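Long-range contacts in uncharacterized ACR, COG1565 superfamily (Burkholderia thailandensis, PDB 4F3N), which is uncharacterised but has a methyltransferase-superfamily fold, binds S-adenosyl-L-homocysteine and may act as a protein-arginine methyltransferase: residues A[122-127]-A[370-375]; A[356-361]-A[418-423]. All coordinates share one frame; numbering follows the deposited sequence.

Interaction 1: A[122-127]-A[370-375]; sequences AQTLAR and AGITDV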
loop_
_atom_site.group_PDB
_atom_site.type_symbol
_atom_site.label_atom_id
_atom_site.label_comp_id
_atom_site.label_asym_id
_atom_site.label_seq_id
_atom_site.Cartn_x
_atom_site.Cartn_y
_atom_site.Cartn_z
ATOM N N ALA A 122 -9.324 0.302 -12.873
ATOM C CA ALA A 122 -8.398 1.048 -13.721
ATOM C C ALA A 122 -9.137 1.983 -14.697
ATOM O O ALA A 122 -8.691 3.105 -14.967
ATOM C CB ALA A 122 -7.510 0.075 -14.498
ATOM N N GLN A 123 -10.245 1.514 -15.269
ATOM C CA GLN A 123 -11.032 2.352 -16.155
ATOM C C GLN A 123 -11.472 3.651 -15.478
ATOM O O GLN A 123 -11.486 4.700 -16.079
ATOM C CB GLN A 123 -12.263 1.617 -16.655
ATOM C CG GLN A 123 -11.980 0.522 -17.655
ATOM C CD GLN A 123 -13.303 -0.025 -18.157
ATOM O OE1 GLN A 123 -14.035 -0.691 -17.422
ATOM N NE2 GLN A 123 -13.677 0.374 -19.361
ATOM N N THR A 124 -11.869 3.539 -14.219
ATOM C CA THR A 124 -12.310 4.685 -13.470
ATOM C C THR A 124 -11.153 5.553 -13.061
ATOM O O THR A 124 -11.233 6.767 -13.197
ATOM C CB THR A 124 -13.122 4.242 -12.238
ATOM O OG1 THR A 124 -14.196 3.404 -12.693
ATOM C CG2 THR A 124 -13.694 5.489 -11.472
ATOM N N LEU A 125 -10.090 4.947 -12.532
ATOM C CA LEU A 125 -8.890 5.720 -12.112
ATOM C C LEU A 125 -8.287 6.520 -13.265
ATOM O O LEU A 125 -7.707 7.556 -13.049
ATOM C CB LEU A 125 -7.833 4.789 -11.520
ATOM C CG LEU A 125 -6.493 5.328 -11.050
ATOM C CD1 LEU A 125 -6.720 6.343 -9.933
ATOM C CD2 LEU A 125 -5.589 4.148 -10.585
ATOM N N ALA A 126 -8.393 5.977 -14.486
ATOM C CA ALA A 126 -7.879 6.632 -15.687
ATOM C C ALA A 126 -8.405 8.055 -15.825
ATOM O O ALA A 126 -7.721 8.956 -16.338
ATOM C CB ALA A 126 -8.162 5.774 -16.948
ATOM N N ARG A 127 -9.624 8.312 -15.354
ATOM C CA ARG A 127 -10.172 9.668 -15.484
ATOM C C ARG A 127 -9.453 10.756 -14.683
ATOM O O ARG A 127 -8.947 11.719 -15.277
ATOM C CB ARG A 127 -11.673 9.644 -15.273
ATOM C CG ARG A 127 -12.294 8.846 -16.415
ATOM C CD ARG A 127 -13.760 8.537 -16.272
ATOM N NE ARG A 127 -14.159 7.617 -17.355
ATOM C CZ ARG A 127 -15.414 7.335 -17.675
ATOM N NH1 ARG A 127 -16.426 7.883 -16.996
ATOM N NH2 ARG A 127 -15.656 6.495 -18.686
ATOM N N ALA A 370 -15.361 10.083 -9.848
ATOM C CA ALA A 370 -14.627 9.799 -11.058
ATOM C C ALA A 370 -15.490 9.101 -12.111
ATOM O O ALA A 370 -15.051 8.913 -13.262
ATOM C CB ALA A 370 -13.389 8.956 -10.708
ATOM N N GLY A 371 -16.734 8.773 -11.785
ATOM C CA GLY A 371 -17.634 8.251 -12.804
ATOM C C GLY A 371 -17.806 6.757 -12.891
ATOM O O GLY A 371 -18.235 6.274 -13.933
ATOM N N ILE A 372 -17.541 6.012 -11.817
ATOM C CA ILE A 372 -17.672 4.535 -11.879
ATOM C C ILE A 372 -19.078 4.068 -12.282
ATOM O O ILE A 372 -19.216 3.036 -12.961
ATOM C CB ILE A 372 -17.195 3.813 -10.597
ATOM C CG1 ILE A 372 -16.995 2.318 -10.857
ATOM C CG2 ILE A 372 -18.143 4.075 -9.404
ATOM C CD1 ILE A 372 -16.255 1.626 -9.697
ATOM N N THR A 373 -20.116 4.764 -11.817
ATOM C CA THR A 373 -21.469 4.324 -12.134
ATOM C C THR A 373 -21.751 4.579 -13.599
ATOM O O THR A 373 -22.537 3.850 -14.207
ATOM C CB THR A 373 -22.545 4.942 -11.240
ATOM O OG1 THR A 373 -22.559 6.355 -11.376
ATOM C CG2 THR A 373 -22.287 4.577 -9.762
ATOM N N ASP A 374 -21.081 5.568 -14.157
ATOM C CA ASP A 374 -21.225 5.862 -15.605
ATOM C C ASP A 374 -20.580 4.749 -16.408
ATOM O O ASP A 374 -21.135 4.276 -17.405
ATOM C CB ASP A 374 -20.606 7.214 -15.983
ATOM C CG ASP A 374 -21.265 8.392 -15.296
ATOM O OD1 ASP A 374 -22.432 8.293 -14.841
ATOM O OD2 ASP A 374 -20.590 9.453 -15.201
ATOM N N VAL A 375 -19.418 4.300 -15.930
ATOM C CA VAL A 375 -18.737 3.170 -16.520
ATOM C C VAL A 375 -19.671 1.965 -16.480
ATOM O O VAL A 375 -19.897 1.322 -17.488
ATOM C CB VAL A 375 -17.419 2.848 -15.773
ATOM C CG1 VAL A 375 -16.757 1.590 -16.341
ATOM C CG2 VAL A 375 -16.470 4.044 -15.846
HETATM O O HOH W 1 -16.365 10.781 -15.272
#

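Interaction 2: A[356-361]-A[418-423]; sequences DLLGYT and GALDAF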
loop_
_atom_site.group_PDB
_atom_site.type_symbol
_atom_site.label_atom_id
_atom_site.label_comp_id
_atom_site.label_asym_id
_atom_site.label_seq_id
_atom_site.Cartn_x
_atom_site.Cartn_y
_atom_site.Cartn_z
ATOM N N ASP A 356 1.659 20.064 -2.695
ATOM C CA ASP A 356 0.310 20.380 -2.308
ATOM C C ASP A 356 -0.475 19.118 -2.030
ATOM O O ASP A 356 -0.252 18.089 -2.679
ATOM C CB ASP A 356 -0.351 21.135 -3.464
ATOM C CG ASP A 356 0.418 22.427 -3.834
ATOM O OD1 ASP A 356 0.832 23.127 -2.883
ATOM O OD2 ASP A 356 0.656 22.690 -5.041
ATOM N N LEU A 357 -1.438 19.209 -1.114
ATOM C CA LEU A 357 -2.424 18.145 -0.952
ATOM C C LEU A 357 -3.500 18.395 -1.978
ATOM O O LEU A 357 -4.171 19.402 -1.943
ATOM C CB LEU A 357 -3.030 18.139 0.428
ATOM C CG LEU A 357 -4.128 17.108 0.716
ATOM C CD1 LEU A 357 -3.510 15.729 0.745
ATOM C CD2 LEU A 357 -4.794 17.432 2.056
ATOM N N LEU A 358 -3.634 17.469 -2.909
ATOM C CA LEU A 358 -4.615 17.531 -3.987
ATOM C C LEU A 358 -5.971 16.999 -3.544
ATOM O O LEU A 358 -6.987 17.512 -3.968
ATOM C CB LEU A 358 -4.082 16.745 -5.202
ATOM C CG LEU A 358 -4.893 16.826 -6.464
ATOM C CD1 LEU A 358 -5.041 18.273 -6.947
ATOM C CD2 LEU A 358 -4.274 15.871 -7.513
ATOM N N GLY A 359 -6.004 16.003 -2.654
ATOM C CA GLY A 359 -7.242 15.559 -2.044
ATOM C C GLY A 359 -7.037 14.386 -1.117
ATOM O O GLY A 359 -5.973 13.776 -1.132
ATOM N N TYR A 360 -8.083 14.065 -0.358
ATOM C CA TYR A 360 -8.162 12.912 0.564
ATOM C C TYR A 360 -9.642 12.563 0.742
ATOM O O TYR A 360 -10.416 13.402 1.185
ATOM C CB TYR A 360 -7.493 13.190 1.926
ATOM C CG TYR A 360 -7.837 12.160 2.911
ATOM C CD1 TYR A 360 -7.287 10.899 2.820
ATOM C CD2 TYR A 360 -8.800 12.380 3.861
ATOM C CE1 TYR A 360 -7.667 9.897 3.680
ATOM C CE2 TYR A 360 -9.179 11.388 4.725
ATOM C CZ TYR A 360 -8.606 10.146 4.631
ATOM O OH TYR A 360 -8.979 9.118 5.449
ATOM N N THR A 361 -10.033 11.351 0.365
ATOM C CA THR A 361 -11.408 10.935 0.538
ATOM C C THR A 361 -11.478 9.424 0.533
ATOM O O THR A 361 -10.439 8.751 0.396
ATOM C CB THR A 361 -12.339 11.582 -0.514
ATOM O OG1 THR A 361 -13.704 11.414 -0.088
ATOM C CG2 THR A 361 -12.093 10.971 -1.884
ATOM N N GLY A 418 -6.290 24.399 -8.841
ATOM C CA GLY A 418 -7.655 23.954 -8.911
ATOM C C GLY A 418 -7.760 22.530 -8.391
ATOM O O GLY A 418 -6.797 22.000 -7.810
ATOM N N ALA A 419 -8.915 21.929 -8.626
ATOM C CA ALA A 419 -9.311 20.650 -8.008
ATOM C C ALA A 419 -9.481 19.620 -9.105
ATOM O O ALA A 419 -9.782 19.986 -10.253
ATOM C CB ALA A 419 -10.644 20.827 -7.270
ATOM N N LEU A 420 -9.295 18.338 -8.787
ATOM C CA LEU A 420 -9.754 17.257 -9.647
ATOM C C LEU A 420 -11.201 16.971 -9.351
ATOM O O LEU A 420 -11.627 17.047 -8.184
ATOM C CB LEU A 420 -9.010 15.926 -9.432
ATOM C CG LEU A 420 -7.500 15.923 -9.585
ATOM C CD1 LEU A 420 -7.030 14.483 -9.342
ATOM C CD2 LEU A 420 -7.077 16.472 -10.942
ATOM N N ASP A 421 -11.927 16.628 -10.398
ATOM C CA ASP A 421 -13.335 16.201 -10.277
ATOM C C ASP A 421 -13.421 15.048 -9.277
ATOM O O ASP A 421 -14.375 14.944 -8.506
ATOM C CB ASP A 421 -13.889 15.775 -11.648
ATOM C CG ASP A 421 -13.974 16.950 -12.646
ATOM O OD1 ASP A 421 -13.731 18.105 -12.252
ATOM O OD2 ASP A 421 -14.253 16.705 -13.827
ATOM N N ALA A 422 -12.412 14.182 -9.258
ATOM C CA ALA A 422 -12.481 13.026 -8.353
ATOM C C ALA A 422 -12.540 13.354 -6.877
ATOM O O ALA A 422 -13.047 12.523 -6.100
ATOM C CB ALA A 422 -11.351 12.043 -8.632
ATOM N N PHE A 423 -12.083 14.546 -6.490
ATOM C CA PHE A 423 -12.092 14.975 -5.104
ATOM C C PHE A 423 -13.062 16.143 -4.864
ATOM O O PHE A 423 -13.121 16.662 -3.737
ATOM C CB PHE A 423 -10.694 15.417 -4.648
ATOM C CG PHE A 423 -9.642 14.314 -4.604
ATOM C CD1 PHE A 423 -9.671 13.321 -3.632
ATOM C CD2 PHE A 423 -8.616 14.297 -5.525
ATOM C CE1 PHE A 423 -8.677 12.348 -3.586
ATOM C CE2 PHE A 423 -7.625 13.314 -5.507
ATOM C CZ PHE A 423 -7.656 12.343 -4.529
HETATM O O HOH W 2 -8.640 18.162 -5.951
#

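Interaction 1: A[122-127]-A[370-375]
Thr124 meets Ala370 and Ile372 with the two branches of its side chain. The methyl CG2 stands anti to the backbone N (chi1 -55° for OG1) and comes up against the methyl of Ala370, CG2 to CB 3.6 Å. The hydroxyl branch, beside the backbone N, puts OG1 3.5 Å from Ile372 CG1, the two side chains crossing at a slant. Being buried, that hydroxyl needs a polar partner, and its hydrogen bond to Leu120 O, one turn back in the same helix, supplies it, leaving OG1 in van der Waals contact with Ile372.

One helical turn on from Ile372, Val375 meets Gln123 and Arg127, which flank Thr124 on its helix face. Its CG1 reaches Gln123 OE1 at 3.7 Å, a plain packing contact, while CG2 lies over one face of the Arg127 guanidinium, 3.8 Å from NH2 and displaced toward the rim. A branched residue thereby serves both. These residues join helix 118-136 of the methyltransferase fold to the tight link between helices 363-369 and 372-376. That link closes with a Schellman motif at Gly371, whose positive phi (98°) is readily adopted by glycine; the same residue takes the N-cap position of the following helix, and its O accepts Val375 N at 3.0 Å.

The Arg127 chain is straight as far as NE, crosses this link with CD 3.3 Å from Ala370 O, and points antiparallel to the Val375 side chain. A water receives a weak hydrogen bond from Arg127 NH1 and gives one to Ala370 O at 3.0 Å. Arginine suits this partly exposed border because its aliphatic portion packs while its charged end remains near acidic groups: Asp374 lies close without pairing, and Glu378 forms a weak, long ion pair with NH2.

Interaction 2: A[356-361]-A[418-423]
Phe423 lays one face of its ring flat on the backbone at Gly359, whose CA sits 3.6 Å from the ring centroid and 11° off the normal, a CH-pi contact. The lack of a side chain at Gly359 permits this approach, since a CB would collide with the ring. Phe423 CG lies anti to its carbonyl carbon (chi1 -66°), which directs the ring toward the strand. The Thr361 methyl CG2 touches the ring at CD1, 3.8 Å away, the two side chains meeting at a slant, while the Thr361 hydroxyl is hydrogen-bonded to Gly426 O. Phe366 of helix 363-369 meets the ring edge-to-face, and Phe295 of strand 293-298 touches both Phe423 and Leu420.

Two residues of strand 356-362, Leu358 and Gly359, pair with the single Ala411 of neighbouring strand 407-414, a classic beta bulge at the edge of the seven-stranded mixed methyltransferase sheet. Next to the ring, Leu358 and Leu420 cross at about a right angle, CD2 meeting CD1 at 3.6 Å; their methyls touch, and two apolar chains suit this place beside the phenyl group. A water joins the backbones where they do not bond directly, giving a hydrogen bond to Leu358 O at 2.7 Å and taking one from Leu420 N at 2.9 Å.

From the N terminus, the chain first reaches 122-127 on helix 118-136 and then builds most of the central sheet before arriving at strand segment 356-361. Helix 363-369 follows, and 370-375 returns to the early helix, closing the long loop of interaction 1. The chain continues through helix 384-398 and strand 407-414 to 418-423, which comes back to the strand and closes the shorter loop of interaction 2. The two loops therefore cross. They touch where the Ala370 and Ala422 methyls pack, CB to CB 4.2 Å. Pro128 contacts both alanines, so helix 118-136, the link after helix 363-369 and the loop after strand 407-414 meet there, while interaction 2 ties that loop to edge strand 356-362.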